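Local atomic coordinates of hypothetical shikimate 5-dehydrogenase-like protein HI0607 (PDB entry 1NPY), a protein that catalyses, in vitro and only weakly, the NADP(+)-dependent oxidation of shikimate to 3-dehydroshikimate, so that its biological substrate may be another compound. Residues H47-V52 with P72-I77; D29-N34 with E245-Y250; M130-V135 with Q157-L162; Q82-V87 with V134-K139. All blocks are in the same frame, centred on the assembly; numbering follows the deposited sequence.

Contact 1: H47-V52 with P72-I77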
loop_
_atom_site.group_PDB
_atom_site.type_symbol
_atom_site.label_atom_id
_atom_site.label_comp_id
_atom_site.label_asym_id
_atom_site.label_seq_id
_atom_site.Cartn_x
_atom_site.Cartn_y
_atom_site.Cartn_z
ATOM N N HIS A 47 -24.076 -0.283 -6.543
ATOM C CA HIS A 47 -24.389 -0.899 -7.833
ATOM C C HIS A 47 -23.145 -1.156 -8.674
ATOM O O HIS A 47 -23.163 -2.035 -9.534
ATOM C CB HIS A 47 -25.473 -0.120 -8.585
ATOM C CG HIS A 47 -26.780 -0.099 -7.863
ATOM N ND1 HIS A 47 -27.549 -1.227 -7.685
ATOM C CD2 HIS A 47 -27.404 0.890 -7.183
ATOM C CE1 HIS A 47 -28.599 -0.929 -6.939
ATOM N NE2 HIS A 47 -28.566 0.361 -6.672
ATOM N N ALA A 48 -22.053 -0.461 -8.381
ATOM C CA ALA A 48 -20.772 -0.798 -8.995
ATOM C C ALA A 48 -20.312 -2.188 -8.567
ATOM O O ALA A 48 -19.974 -3.007 -9.431
ATOM C CB ALA A 48 -19.746 0.238 -8.643
ATOM N N ILE A 49 -20.382 -2.494 -7.273
ATOM C CA ILE A 49 -19.918 -3.775 -6.741
ATOM C C ILE A 49 -20.891 -4.862 -7.163
ATOM O O ILE A 49 -20.476 -5.926 -7.638
ATOM C CB ILE A 49 -19.744 -3.751 -5.205
ATOM C CG1 ILE A 49 -18.701 -2.709 -4.774
ATOM C CG2 ILE A 49 -19.352 -5.140 -4.675
ATOM C CD1 ILE A 49 -17.325 -2.818 -5.413
ATOM N N LYS A 50 -22.187 -4.598 -7.038
ATOM C CA LYS A 50 -23.158 -5.565 -7.544
ATOM C C LYS A 50 -23.007 -5.815 -9.048
ATOM O O LYS A 50 -23.301 -6.913 -9.495
ATOM C CB LYS A 50 -24.594 -5.173 -7.192
ATOM C CG LYS A 50 -24.897 -5.267 -5.693
ATOM C CD LYS A 50 -26.251 -4.681 -5.335
ATOM C CE LYS A 50 -26.526 -4.960 -3.856
ATOM N NZ LYS A 50 -27.868 -4.422 -3.460
ATOM N N GLY A 51 -22.563 -4.817 -9.803
ATOM C CA GLY A 51 -22.219 -4.921 -11.212
ATOM C C GLY A 51 -21.037 -5.821 -11.516
ATOM O O GLY A 51 -21.104 -6.604 -12.472
ATOM N N VAL A 52 -19.983 -5.700 -10.714
ATOM C CA VAL A 52 -18.779 -6.514 -10.841
ATOM C C VAL A 52 -19.221 -7.963 -10.743
ATOM O O VAL A 52 -18.878 -8.796 -11.572
ATOM C CB VAL A 52 -17.758 -6.188 -9.713
ATOM C CG1 VAL A 52 -16.686 -7.276 -9.506
ATOM C CG2 VAL A 52 -17.131 -4.840 -9.948
ATOM N N PRO A 72 -19.868 -3.713 2.752
ATOM C CA PRO A 72 -21.194 -4.322 2.933
ATOM C C PRO A 72 -21.664 -5.183 1.765
ATOM O O PRO A 72 -22.560 -6.018 1.890
ATOM C CB PRO A 72 -22.096 -3.103 3.115
ATOM C CG PRO A 72 -21.237 -2.089 3.738
ATOM C CD PRO A 72 -19.920 -2.261 2.980
ATOM N N PHE A 73 -21.026 -5.001 0.613
ATOM C CA PHE A 73 -21.474 -5.647 -0.613
ATOM C C PHE A 73 -20.640 -6.868 -0.999
ATOM O O PHE A 73 -20.859 -7.460 -2.052
ATOM C CB PHE A 73 -21.534 -4.591 -1.723
ATOM C CG PHE A 73 -22.405 -3.432 -1.347
ATOM C CD1 PHE A 73 -23.751 -3.665 -1.078
ATOM C CD2 PHE A 73 -21.852 -2.199 -1.066
ATOM C CE1 PHE A 73 -24.542 -2.648 -0.592
ATOM C CE2 PHE A 73 -22.649 -1.170 -0.629
ATOM C CZ PHE A 73 -23.994 -1.410 -0.381
ATOM N N LEU A 74 -19.652 -7.198 -0.177
ATOM C CA LEU A 74 -18.743 -8.302 -0.453
ATOM C C LEU A 74 -19.150 -9.519 0.354
ATOM O O LEU A 74 -19.827 -9.444 1.383
ATOM C CB LEU A 74 -17.303 -7.927 -0.120
ATOM C CG LEU A 74 -16.927 -6.578 -0.753
ATOM C CD1 LEU A 74 -15.531 -6.204 -0.331
ATOM C CD2 LEU A 74 -17.063 -6.660 -2.243
ATOM N N ASP A 75 -18.710 -10.668 -0.130
ATOM C CA ASP A 75 -19.101 -11.933 0.468
ATOM C C ASP A 75 -18.184 -12.457 1.574
ATOM O O ASP A 75 -18.634 -13.146 2.497
ATOM C CB ASP A 75 -19.308 -12.976 -0.626
ATOM C CG ASP A 75 -20.390 -12.574 -1.592
ATOM O OD1 ASP A 75 -21.542 -12.413 -1.129
ATOM O OD2 ASP A 75 -20.174 -12.344 -2.795
ATOM N N GLU A 76 -16.894 -12.167 1.497
ATOM C CA GLU A 76 -15.941 -12.717 2.451
ATOM C C GLU A 76 -14.728 -11.814 2.577
ATOM O O GLU A 76 -14.035 -11.572 1.590
ATOM C CB GLU A 76 -15.498 -14.073 1.929
ATOM C CG GLU A 76 -14.634 -14.886 2.874
ATOM C CD GLU A 76 -14.306 -16.231 2.260
ATOM O OE1 GLU A 76 -13.398 -16.298 1.414
ATOM O OE2 GLU A 76 -15.001 -17.220 2.581
ATOM N N ILE A 77 -14.518 -11.290 3.775
ATOM C CA ILE A 77 -13.416 -10.363 4.033
ATOM C C ILE A 77 -12.273 -11.197 4.596
ATOM O O ILE A 77 -12.374 -11.787 5.675
ATOM C CB ILE A 77 -13.824 -9.272 5.043
ATOM C CG1 ILE A 77 -15.153 -8.612 4.675
ATOM C CG2 ILE A 77 -12.728 -8.224 5.176
ATOM C CD1 ILE A 77 -15.128 -7.755 3.462
#

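Contact 2: D29-N34 with E245-Y250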
loop_
_atom_site.group_PDB
_atom_site.type_symbol
_atom_site.label_atom_id
_atom_site.label_comp_id
_atom_site.label_asym_id
_atom_site.label_seq_id
_atom_site.Cartn_x
_atom_site.Cartn_y
_atom_site.Cartn_z
ATOM N N ASP A 29 -0.025 -9.087 -21.605
ATOM C CA ASP A 29 0.597 -9.307 -22.888
ATOM C C ASP A 29 1.828 -10.211 -22.765
ATOM O O ASP A 29 1.954 -11.179 -23.526
ATOM C CB ASP A 29 0.900 -7.958 -23.524
ATOM C CG ASP A 29 1.592 -8.129 -24.849
ATOM O OD1 ASP A 29 0.918 -8.643 -25.762
ATOM O OD2 ASP A 29 2.788 -7.823 -25.006
ATOM N N LYS A 30 2.738 -9.874 -21.851
ATOM C CA LYS A 30 3.994 -10.593 -21.698
ATOM C C LYS A 30 3.781 -12.029 -21.250
ATOM O O LYS A 30 4.578 -12.900 -21.626
ATOM C CB LYS A 30 4.968 -9.877 -20.755
ATOM C CG LYS A 30 5.446 -8.514 -21.267
ATOM C CD LYS A 30 6.444 -8.700 -22.406
ATOM C CE LYS A 30 7.052 -7.418 -22.931
ATOM N NZ LYS A 30 8.399 -7.742 -23.488
ATOM N N LEU A 31 2.737 -12.287 -20.464
ATOM C CA LEU A 31 2.465 -13.620 -19.932
ATOM C C LEU A 31 1.476 -14.460 -20.747
ATOM O O LEU A 31 1.206 -15.607 -20.390
ATOM C CB LEU A 31 1.982 -13.528 -18.480
ATOM C CG LEU A 31 3.034 -13.247 -17.402
ATOM C CD1 LEU A 31 2.396 -13.305 -16.020
ATOM C CD2 LEU A 31 4.145 -14.268 -17.443
ATOM N N GLY A 32 0.972 -13.920 -21.856
ATOM C CA GLY A 32 0.035 -14.629 -22.700
ATOM C C GLY A 32 -1.296 -14.897 -22.037
ATOM O O GLY A 32 -1.918 -15.926 -22.282
ATOM N N LEU A 33 -1.745 -13.961 -21.202
ATOM C CA LEU A 33 -3.033 -14.069 -20.523
ATOM C C LEU A 33 -4.163 -13.335 -21.227
ATOM O O LEU A 33 -4.002 -12.189 -21.650
ATOM C CB LEU A 33 -2.939 -13.505 -19.117
ATOM C CG LEU A 33 -2.208 -14.350 -18.088
ATOM C CD1 LEU A 33 -1.632 -13.581 -16.933
ATOM C CD2 LEU A 33 -3.140 -15.428 -17.538
ATOM N N ASN A 34 -5.289 -14.022 -21.376
ATOM C CA ASN A 34 -6.454 -13.451 -22.040
ATOM C C ASN A 34 -7.309 -12.636 -21.079
ATOM O O ASN A 34 -8.392 -13.058 -20.644
ATOM C CB ASN A 34 -7.314 -14.567 -22.647
ATOM C CG ASN A 34 -8.382 -14.019 -23.581
ATOM O OD1 ASN A 34 -8.271 -12.890 -24.065
ATOM N ND2 ASN A 34 -9.396 -14.833 -23.869
ATOM N N GLU A 245 0.590 -8.318 -6.112
ATOM C CA GLU A 245 -0.213 -9.228 -5.303
ATOM C C GLU A 245 -1.646 -9.302 -5.859
ATOM O O GLU A 245 -2.263 -10.373 -5.898
ATOM C CB GLU A 245 -0.209 -8.847 -3.818
ATOM C CG GLU A 245 1.182 -8.949 -3.183
ATOM C CD GLU A 245 1.602 -10.363 -2.855
ATOM O OE1 GLU A 245 0.701 -11.157 -2.525
ATOM O OE2 GLU A 245 2.821 -10.668 -2.890
ATOM N N GLN A 246 -2.189 -8.168 -6.286
ATOM C CA GLN A 246 -3.475 -8.166 -6.985
ATOM C C GLN A 246 -3.401 -9.002 -8.255
ATOM O O GLN A 246 -4.269 -9.834 -8.521
ATOM C CB GLN A 246 -3.950 -6.758 -7.324
ATOM C CG GLN A 246 -4.215 -5.929 -6.094
ATOM C CD GLN A 246 -4.497 -4.480 -6.397
ATOM O OE1 GLN A 246 -3.919 -3.926 -7.337
ATOM N NE2 GLN A 246 -5.373 -3.857 -5.610
ATOM N N PHE A 247 -2.343 -8.793 -9.032
ATOM C CA PHE A 247 -2.219 -9.495 -10.305
ATOM C C PHE A 247 -2.244 -11.002 -10.088
ATOM O O PHE A 247 -2.933 -11.757 -10.808
ATOM C CB PHE A 247 -0.935 -9.060 -10.994
ATOM C CG PHE A 247 -0.755 -9.645 -12.349
ATOM C CD1 PHE A 247 -1.041 -8.884 -13.476
ATOM C CD2 PHE A 247 -0.252 -10.930 -12.527
ATOM C CE1 PHE A 247 -0.884 -9.393 -14.738
ATOM C CE2 PHE A 247 -0.105 -11.442 -13.819
ATOM C CZ PHE A 247 -0.373 -10.675 -14.912
ATOM N N GLU A 248 -1.522 -11.432 -9.056
ATOM C CA GLU A 248 -1.425 -12.851 -8.728
ATOM C C GLU A 248 -2.771 -13.385 -8.224
ATOM O O GLU A 248 -3.188 -14.488 -8.564
ATOM C CB GLU A 248 -0.325 -13.127 -7.701
ATOM C CG GLU A 248 -0.073 -14.616 -7.496
ATOM C CD GLU A 248 1.036 -14.869 -6.488
ATOM O OE1 GLU A 248 1.175 -15.990 -5.941
ATOM O OE2 GLU A 248 1.801 -13.912 -6.252
ATOM N N LEU A 249 -3.494 -12.589 -7.454
ATOM C CA LEU A 249 -4.822 -13.003 -7.022
ATOM C C LEU A 249 -5.765 -13.203 -8.212
ATOM O O LEU A 249 -6.570 -14.132 -8.248
ATOM C CB LEU A 249 -5.386 -12.001 -6.031
ATOM C CG LEU A 249 -4.818 -12.117 -4.624
ATOM C CD1 LEU A 249 -5.116 -10.877 -3.800
ATOM C CD2 LEU A 249 -5.311 -13.345 -3.876
ATOM N N TYR A 250 -5.698 -12.296 -9.173
ATOM C CA TYR A 250 -6.659 -12.356 -10.279
ATOM C C TYR A 250 -6.331 -13.472 -11.276
ATOM O O TYR A 250 -7.251 -14.098 -11.797
ATOM C CB TYR A 250 -6.720 -11.054 -11.060
ATOM C CG TYR A 250 -6.987 -9.777 -10.276
ATOM C CD1 TYR A 250 -7.699 -9.761 -9.088
ATOM C CD2 TYR A 250 -6.529 -8.571 -10.764
ATOM C CE1 TYR A 250 -7.900 -8.570 -8.395
ATOM C CE2 TYR A 250 -6.706 -7.376 -10.079
ATOM C CZ TYR A 250 -7.429 -7.389 -8.904
ATOM O OH TYR A 250 -7.590 -6.207 -8.227
#

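Contact 3: M130-V135 with Q157-L162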
loop_
_atom_site.group_PDB
_atom_site.type_symbol
_atom_site.label_atom_id
_atom_site.label_comp_id
_atom_site.label_asym_id
_atom_site.label_seq_id
_atom_site.Cartn_x
_atom_site.Cartn_y
_atom_site.Cartn_z
ATOM N N MET A 130 -1.531 5.358 4.754
ATOM C CA MET A 130 -1.123 3.978 4.914
ATOM C C MET A 130 -0.784 3.676 6.358
ATOM O O MET A 130 -0.275 2.600 6.615
ATOM C CB MET A 130 0.118 3.826 4.040
ATOM C CG MET A 130 -0.237 3.884 2.601
ATOM S SD MET A 130 -0.495 2.143 2.270
ATOM C CE MET A 130 1.080 1.834 1.696
ATOM N N ALA A 131 -0.986 4.617 7.285
ATOM C CA ALA A 131 -0.568 4.412 8.674
ATOM C C ALA A 131 -1.116 3.126 9.263
ATOM O O ALA A 131 -0.395 2.339 9.878
ATOM C CB ALA A 131 -0.995 5.573 9.543
ATOM N N LYS A 132 -2.418 2.919 9.091
ATOM C CA LYS A 132 -3.031 1.755 9.709
ATOM C C LYS A 132 -2.436 0.455 9.167
ATOM O O LYS A 132 -2.048 -0.413 9.941
ATOM C CB LYS A 132 -4.553 1.870 9.554
ATOM C CG LYS A 132 -5.379 1.125 10.559
ATOM C CD LYS A 132 -6.855 1.437 10.262
ATOM C CE LYS A 132 -7.788 0.659 11.152
ATOM N NZ LYS A 132 -9.169 1.110 10.822
ATOM N N ALA A 133 -2.261 0.348 7.853
ATOM C CA ALA A 133 -1.648 -0.810 7.208
ATOM C C ALA A 133 -0.222 -1.030 7.700
ATOM O O ALA A 133 0.140 -2.139 8.051
ATOM C CB ALA A 133 -1.624 -0.643 5.705
ATOM N N VAL A 134 0.560 0.035 7.811
ATOM C CA VAL A 134 1.911 -0.055 8.354
ATOM C C VAL A 134 1.936 -0.556 9.806
ATOM O O VAL A 134 2.654 -1.514 10.128
ATOM C CB VAL A 134 2.626 1.309 8.191
ATOM C CG1 VAL A 134 3.889 1.303 9.035
ATOM C CG2 VAL A 134 2.879 1.573 6.688
ATOM N N VAL A 135 1.156 0.082 10.675
ATOM C CA VAL A 135 1.131 -0.257 12.087
ATOM C C VAL A 135 0.694 -1.707 12.275
ATOM O O VAL A 135 1.284 -2.451 13.070
ATOM C CB VAL A 135 0.271 0.725 12.888
ATOM C CG1 VAL A 135 0.125 0.280 14.345
ATOM C CG2 VAL A 135 0.898 2.100 12.823
ATOM N N GLN A 157 -3.693 8.559 18.990
ATOM C CA GLN A 157 -3.922 7.841 20.241
ATOM C C GLN A 157 -4.767 6.597 19.957
ATOM O O GLN A 157 -4.517 5.514 20.508
ATOM C CB GLN A 157 -4.634 8.776 21.231
ATOM C CG GLN A 157 -3.711 9.757 21.956
ATOM C CD GLN A 157 -4.467 10.880 22.658
ATOM O OE1 GLN A 157 -5.585 11.246 22.273
ATOM N NE2 GLN A 157 -3.827 11.456 23.664
ATOM N N TYR A 158 -5.737 6.752 19.059
ATOM C CA TYR A 158 -6.610 5.643 18.651
ATOM C C TYR A 158 -5.821 4.485 18.048
ATOM O O TYR A 158 -5.986 3.318 18.411
ATOM C CB TYR A 158 -7.659 6.125 17.642
ATOM C CG TYR A 158 -8.459 5.025 16.990
ATOM C CD1 TYR A 158 -9.263 4.187 17.742
ATOM C CD2 TYR A 158 -8.406 4.810 15.609
ATOM C CE1 TYR A 158 -9.986 3.163 17.147
ATOM C CE2 TYR A 158 -9.149 3.799 15.007
ATOM C CZ TYR A 158 -9.936 2.981 15.786
ATOM O OH TYR A 158 -10.671 1.950 15.242
ATOM N N LEU A 159 -4.951 4.823 17.101
ATOM C CA LEU A 159 -4.132 3.819 16.428
ATOM C C LEU A 159 -3.221 3.085 17.383
ATOM O O LEU A 159 -3.127 1.862 17.344
ATOM C CB LEU A 159 -3.268 4.482 15.355
ATOM C CG LEU A 159 -3.966 4.816 14.054
ATOM C CD1 LEU A 159 -2.901 5.324 13.089
ATOM C CD2 LEU A 159 -4.681 3.547 13.578
ATOM N N ALA A 160 -2.552 3.837 18.256
ATOM C CA ALA A 160 -1.789 3.244 19.338
ATOM C C ALA A 160 -2.620 2.327 20.233
ATOM O O ALA A 160 -2.193 1.208 20.521
ATOM C CB ALA A 160 -1.105 4.329 20.165
ATOM N N ALA A 161 -3.794 2.778 20.674
ATOM C CA ALA A 161 -4.644 1.962 21.547
ATOM C C ALA A 161 -5.149 0.716 20.838
ATOM O O ALA A 161 -5.123 -0.387 21.389
ATOM C CB ALA A 161 -5.814 2.785 22.079
ATOM N N LEU A 162 -5.452 0.857 19.552
ATOM C CA LEU A 162 -6.064 -0.240 18.802
ATOM C C LEU A 162 -5.061 -1.359 18.605
ATOM O O LEU A 162 -5.400 -2.544 18.683
ATOM C CB LEU A 162 -6.598 0.275 17.459
ATOM C CG LEU A 162 -7.418 -0.664 16.577
ATOM C CD1 LEU A 162 -8.751 -0.940 17.216
ATOM C CD2 LEU A 162 -7.646 -0.052 15.212
#

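Contact 4: Q82-V87 with V134-K139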
loop_
_atom_site.group_PDB
_atom_site.type_symbol
_atom_site.label_atom_id
_atom_site.label_comp_id
_atom_site.label_asym_id
_atom_site.label_seq_id
_atom_site.Cartn_x
_atom_site.Cartn_y
_atom_site.Cartn_z
ATOM N N GLN A 82 -9.366 -7.586 7.046
ATOM C CA GLN A 82 -9.871 -7.543 8.415
ATOM C C GLN A 82 -8.919 -6.821 9.359
ATOM O O GLN A 82 -9.369 -6.142 10.268
ATOM C CB GLN A 82 -10.106 -8.952 8.967
ATOM C CG GLN A 82 -11.220 -9.708 8.250
ATOM C CD GLN A 82 -11.447 -11.107 8.786
ATOM O OE1 GLN A 82 -10.502 -11.867 8.998
ATOM N NE2 GLN A 82 -12.710 -11.470 8.941
ATOM N N ALA A 83 -7.624 -6.921 9.093
ATOM C CA ALA A 83 -6.576 -6.420 9.968
ATOM C C ALA A 83 -6.642 -4.908 10.131
ATOM O O ALA A 83 -6.249 -4.383 11.176
ATOM C CB ALA A 83 -5.224 -6.838 9.452
ATOM N N ILE A 84 -7.161 -4.234 9.105
ATOM C CA ILE A 84 -7.311 -2.789 9.098
ATOM C C ILE A 84 -8.701 -2.294 8.698
ATOM O O ILE A 84 -8.887 -1.087 8.522
ATOM C CB ILE A 84 -6.228 -2.156 8.212
ATOM C CG1 ILE A 84 -6.309 -2.728 6.799
ATOM C CG2 ILE A 84 -4.826 -2.405 8.767
ATOM C CD1 ILE A 84 -5.364 -2.069 5.782
ATOM N N GLU A 85 -9.660 -3.209 8.619
ATOM C CA GLU A 85 -11.043 -2.933 8.236
ATOM C C GLU A 85 -11.139 -2.022 7.016
ATOM O O GLU A 85 -11.816 -0.999 6.993
ATOM C CB GLU A 85 -11.881 -2.463 9.432
ATOM C CG GLU A 85 -11.971 -3.521 10.532
ATOM C CD GLU A 85 -12.586 -4.877 10.174
ATOM O OE1 GLU A 85 -12.381 -5.819 10.983
ATOM O OE2 GLU A 85 -13.267 -5.086 9.136
ATOM N N SER A 86 -10.414 -2.399 5.968
ATOM C CA SER A 86 -10.358 -1.611 4.740
ATOM C C SER A 86 -9.982 -2.560 3.607
ATOM O O SER A 86 -9.043 -3.331 3.779
ATOM C CB SER A 86 -9.249 -0.558 4.839
ATOM O OG SER A 86 -9.302 0.383 3.784
ATOM N N VAL A 87 -10.634 -2.452 2.455
ATOM C CA VAL A 87 -10.442 -3.321 1.300
ATOM C C VAL A 87 -9.834 -2.545 0.142
ATOM O O VAL A 87 -10.321 -1.452 -0.188
ATOM C CB VAL A 87 -11.798 -3.893 0.844
ATOM C CG1 VAL A 87 -11.699 -4.653 -0.470
ATOM C CG2 VAL A 87 -12.322 -4.847 1.911
ATOM N N VAL A 134 0.560 0.035 7.811
ATOM C CA VAL A 134 1.911 -0.055 8.354
ATOM C C VAL A 134 1.936 -0.556 9.806
ATOM O O VAL A 134 2.654 -1.514 10.128
ATOM C CB VAL A 134 2.626 1.309 8.191
ATOM C CG1 VAL A 134 3.889 1.303 9.035
ATOM C CG2 VAL A 134 2.879 1.573 6.688
ATOM N N VAL A 135 1.156 0.082 10.675
ATOM C CA VAL A 135 1.131 -0.257 12.087
ATOM C C VAL A 135 0.694 -1.707 12.275
ATOM O O VAL A 135 1.284 -2.451 13.070
ATOM C CB VAL A 135 0.271 0.725 12.888
ATOM C CG1 VAL A 135 0.125 0.280 14.345
ATOM C CG2 VAL A 135 0.898 2.100 12.823
ATOM N N ALA A 136 -0.337 -2.112 11.539
ATOM C CA ALA A 136 -0.845 -3.478 11.662
ATOM C C ALA A 136 0.128 -4.519 11.147
ATOM O O ALA A 136 0.234 -5.630 11.688
ATOM C CB ALA A 136 -2.185 -3.600 10.930
ATOM N N ALA A 137 0.817 -4.172 10.066
ATOM C CA ALA A 137 1.815 -5.066 9.500
ATOM C C ALA A 137 2.969 -5.293 10.465
ATOM O O ALA A 137 3.450 -6.422 10.625
ATOM C CB ALA A 137 2.300 -4.578 8.144
ATOM N N PHE A 138 3.411 -4.220 11.115
ATOM C CA PHE A 138 4.453 -4.393 12.128
ATOM C C PHE A 138 3.960 -5.224 13.302
ATOM O O PHE A 138 4.672 -6.107 13.776
ATOM C CB PHE A 138 5.029 -3.046 12.562
ATOM C CG PHE A 138 6.103 -2.536 11.641
ATOM C CD1 PHE A 138 7.396 -3.021 11.723
ATOM C CD2 PHE A 138 5.815 -1.577 10.678
ATOM C CE1 PHE A 138 8.380 -2.582 10.891
ATOM C CE2 PHE A 138 6.809 -1.103 9.856
ATOM C CZ PHE A 138 8.093 -1.610 9.949
ATOM N N LYS A 139 2.730 -4.998 13.735
ATOM C CA LYS A 139 2.206 -5.662 14.921
ATOM C C LYS A 139 2.104 -7.140 14.603
ATOM O O LYS A 139 2.520 -7.984 15.408
ATOM C CB LYS A 139 0.817 -5.122 15.264
ATOM C CG LYS A 139 0.155 -5.749 16.498
ATOM C CD LYS A 139 0.865 -5.258 17.745
ATOM C CE LYS A 139 0.241 -5.848 19.017
ATOM N NZ LYS A 139 -0.461 -7.117 18.676
#

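Contact 1: H47-V52 with P72-I77
Ile49 and Phe73 mark the closest backbone approach here, their CA atoms 6.6 Å apart, where a turn of helix 45-55 meets a chain that leaves a 3-10 segment at Phe73 and enters the short strand 76-77. Both belong to the substrate-binding domain of the shikimate dehydrogenase fold, in which helices pack against a mixed six-stranded sheet; strand 76-77 is an outermost strand of that sheet within the chain. No ladder pairs the two segments, and side chains make the join. Ile49 leaves the helix toward the other segment, and its CG2 branch does the touching. That methyl lies anti to the backbone N (chi1 of CG1 -61°), which brings it to the fork between two neighbours: Phe73 CB at 3.7 Å from Ile49 CG2, and the CD2 methyl of Leu74. The isoleucine crosses Phe73 at about a right angle. Away from Phe73, Ile49 also touches Leu12, Ile90 and Leu97 of the sheet, while Leu74 touches Ile90, Val87 and Ala99, so the pair belongs to the apolar layer over the strands. One face of the Phe73 ring is occupied from within its own segment: Pro72 CB sits 4.1 Å above the plane, over the ring centre. Arg53, a turn beyond Ile49, hydrogen-bonds to Phe73 O and forms a salt bridge with Asp75. On the more exposed side, the extended chain of Lys50, whose ammonium group makes a salt bridge with Glu46 one turn earlier in the helix, passes obliquely beside the ring, with Lys50 CE 4.1 Å from Phe73 CD1.

Contact 2: D29-N34 with E245-Y250
The ring of Phe247 meets two leucine methyls at its far end: Leu31 CD1 lies 3.8 Å from Phe247 CE2, and Leu33 CD1 lies 3.8 Å from Phe247 CZ. Each methyl also touches the other's nearest ring atom, with Leu31 CD1 at 4.0 Å from Phe247 CZ and Leu33 CD1 at 4.1 Å from Phe247 CE2, so the same ring bond is shared between them. Leu33 and the phenylalanine come from opposite directions, whereas Leu31 crosses the ring axis at a slant. Phe247 reaches this far because its CG is anti to the backbone N (chi1 -176°), which carries the ring across from helix 235-251; the nearest CA atoms of the two segments, those of Leu33 and Tyr250, are still 11.0 Å apart. The two leucines are placed by the end of helix 19-31. Gly32, with positive phi, forms a Schellman motif there, and the chain turns so that Leu31 before it and Leu33 after it both point toward the ring. Farther out, Asn34 pairs with Gln7 through the backbone and ties its side-chain amide to Thr6 and Asn3 as the chain enters strand 35-40. The ring of Tyr28 meets that of Phe247 with the planes at about 25°, Pro255 also touches Phe247, and Gln253 and Leu259 lie against the leucines. Helix 235-251, from the C-terminal part of the chain, thus packs back onto the N-terminal substrate-binding domain. With carbon alone meeting carbon across the two segments, their cohesion probably rests on dispersion and the exclusion of water.

Contact 3: M130-V135 with Q157-L162
Leu159 and Leu162, one turn apart on helix 153-163, meet the start of helix 131-140. The axes of the short segments run nearly the same way, 27° apart, and at their closest are separated by 11.0 Å, so it takes long side chains to fill the interval between them. Leu159 is the deeper of the two and divides its methyls between neighbouring residues. Its CG lies beside the backbone N (chi1 -79°), and the fork opens toward helix 131-140: Leu159 CD1 rests 4.0 Å from Ala131 CB, while the other branch, Leu159 CD2, lies 3.9 Å from Lys132 CG. Leu159 thus lies against the first turn, where the CA atoms of Lys132 and Leu159 are 7.1 Å apart. Leu162 then takes up the outer edge. Its CD2 touches Lys132 CE at 4.1 Å, farther along the same extended lysine, whose chain therefore passes both leucines in turn. Both leucines cross that chain at a slant, and the contact is with methylenes; the ammonium end goes on to a weak hydrogen bond with Ile84 O. Val135 and Lys132 also touch Tyr163, the next residue of helix 153-163, and Ala131 leans on Val182. This is the packing of successive helices on one face of the parallel sheet in a Rossmann fold. Met130, just before the helix, belongs by similarity to the NADP(+)-binding site together with Gly126 to Gly129, and Ala131 fits the last position of a GxGxxA motif, consistent with a dinucleotide-binding beta-alpha-beta unit.

Contact 4: Q82-V87 with V134-K139
Ile84 puts one methyl directly onto an alanine of helix 131-140: Ile84 CG2 lies 3.6 Å from Ala136 CB. This is the tight part of the contact. The nearest CA atoms, 6.7 Å apart, are those of Ala83 and Ala136, both alanines. Ile84 CG1 occupies the position between the backbone N and the carbonyl carbon (chi1 57°), which leaves CG2 beside the N and facing the helix. On the looser side, Ala83 points its CB at the helix, but the nearer atom is its carbonyl: Ala83 O is 4.1 Å from Ala136 CB, a bare van der Waals touch, and the carbonyl takes a hydrogen bond from elsewhere, the hydroxyl of Tyr163. The same tyrosine touches both Ile84 and Ala136, so it closes the contact from helix 153-163. Glu85 and Gln82 lie at the exposed edge, where the loop turns. Glu85 has positive phi and is the C-prime residue of a Schellman motif ending helix 79-82, with Ser86 N bonded to Ala81 O and a weak bond from Glu85 N to Gln82 O, 3.4 Å long. The turn sends the chain inward again, to Ser86, whose OG hydrogen-bonds Glu68 and whose carbonyl O hydrogen-bonds the side chain of Asn101. The side chain of Ile84 is about 6 Å from that of Asp103, the inferred substrate-binding residue, and about 7 Å from that of Lys67, the inferred proton donor/acceptor. Here the substrate-binding part meets the nucleotide-binding part beside the probable active site; the methyl-to-methyl touch has little directional chemistry of its own, and beside it the bond from Tyr163 OH to Ala83 O supplies a directional tie.

Overall arrangement
From the N terminus, contact 2 opens first, at 29-34, and closes last, at 245-250, joining helix 235-251 to the N-terminal domain; the other three are nested inside its loop. Contact 1 closes a short loop within the substrate-binding domain before contacts 4 and 3 open. Contact 4 opens at 82-87, soon after contact 1 ends, and closes on helix 131-140, joining the two domains. Contact 3 starts on that same helix, shares Val134 and Val135 with contact 4, and closes on helix 153-163, within the nucleotide-binding domain. Contacts 3 and 4 sit about 8 Å apart, centre to centre, whereas contacts 2 and 3 lie on opposite sides of the chain's centre.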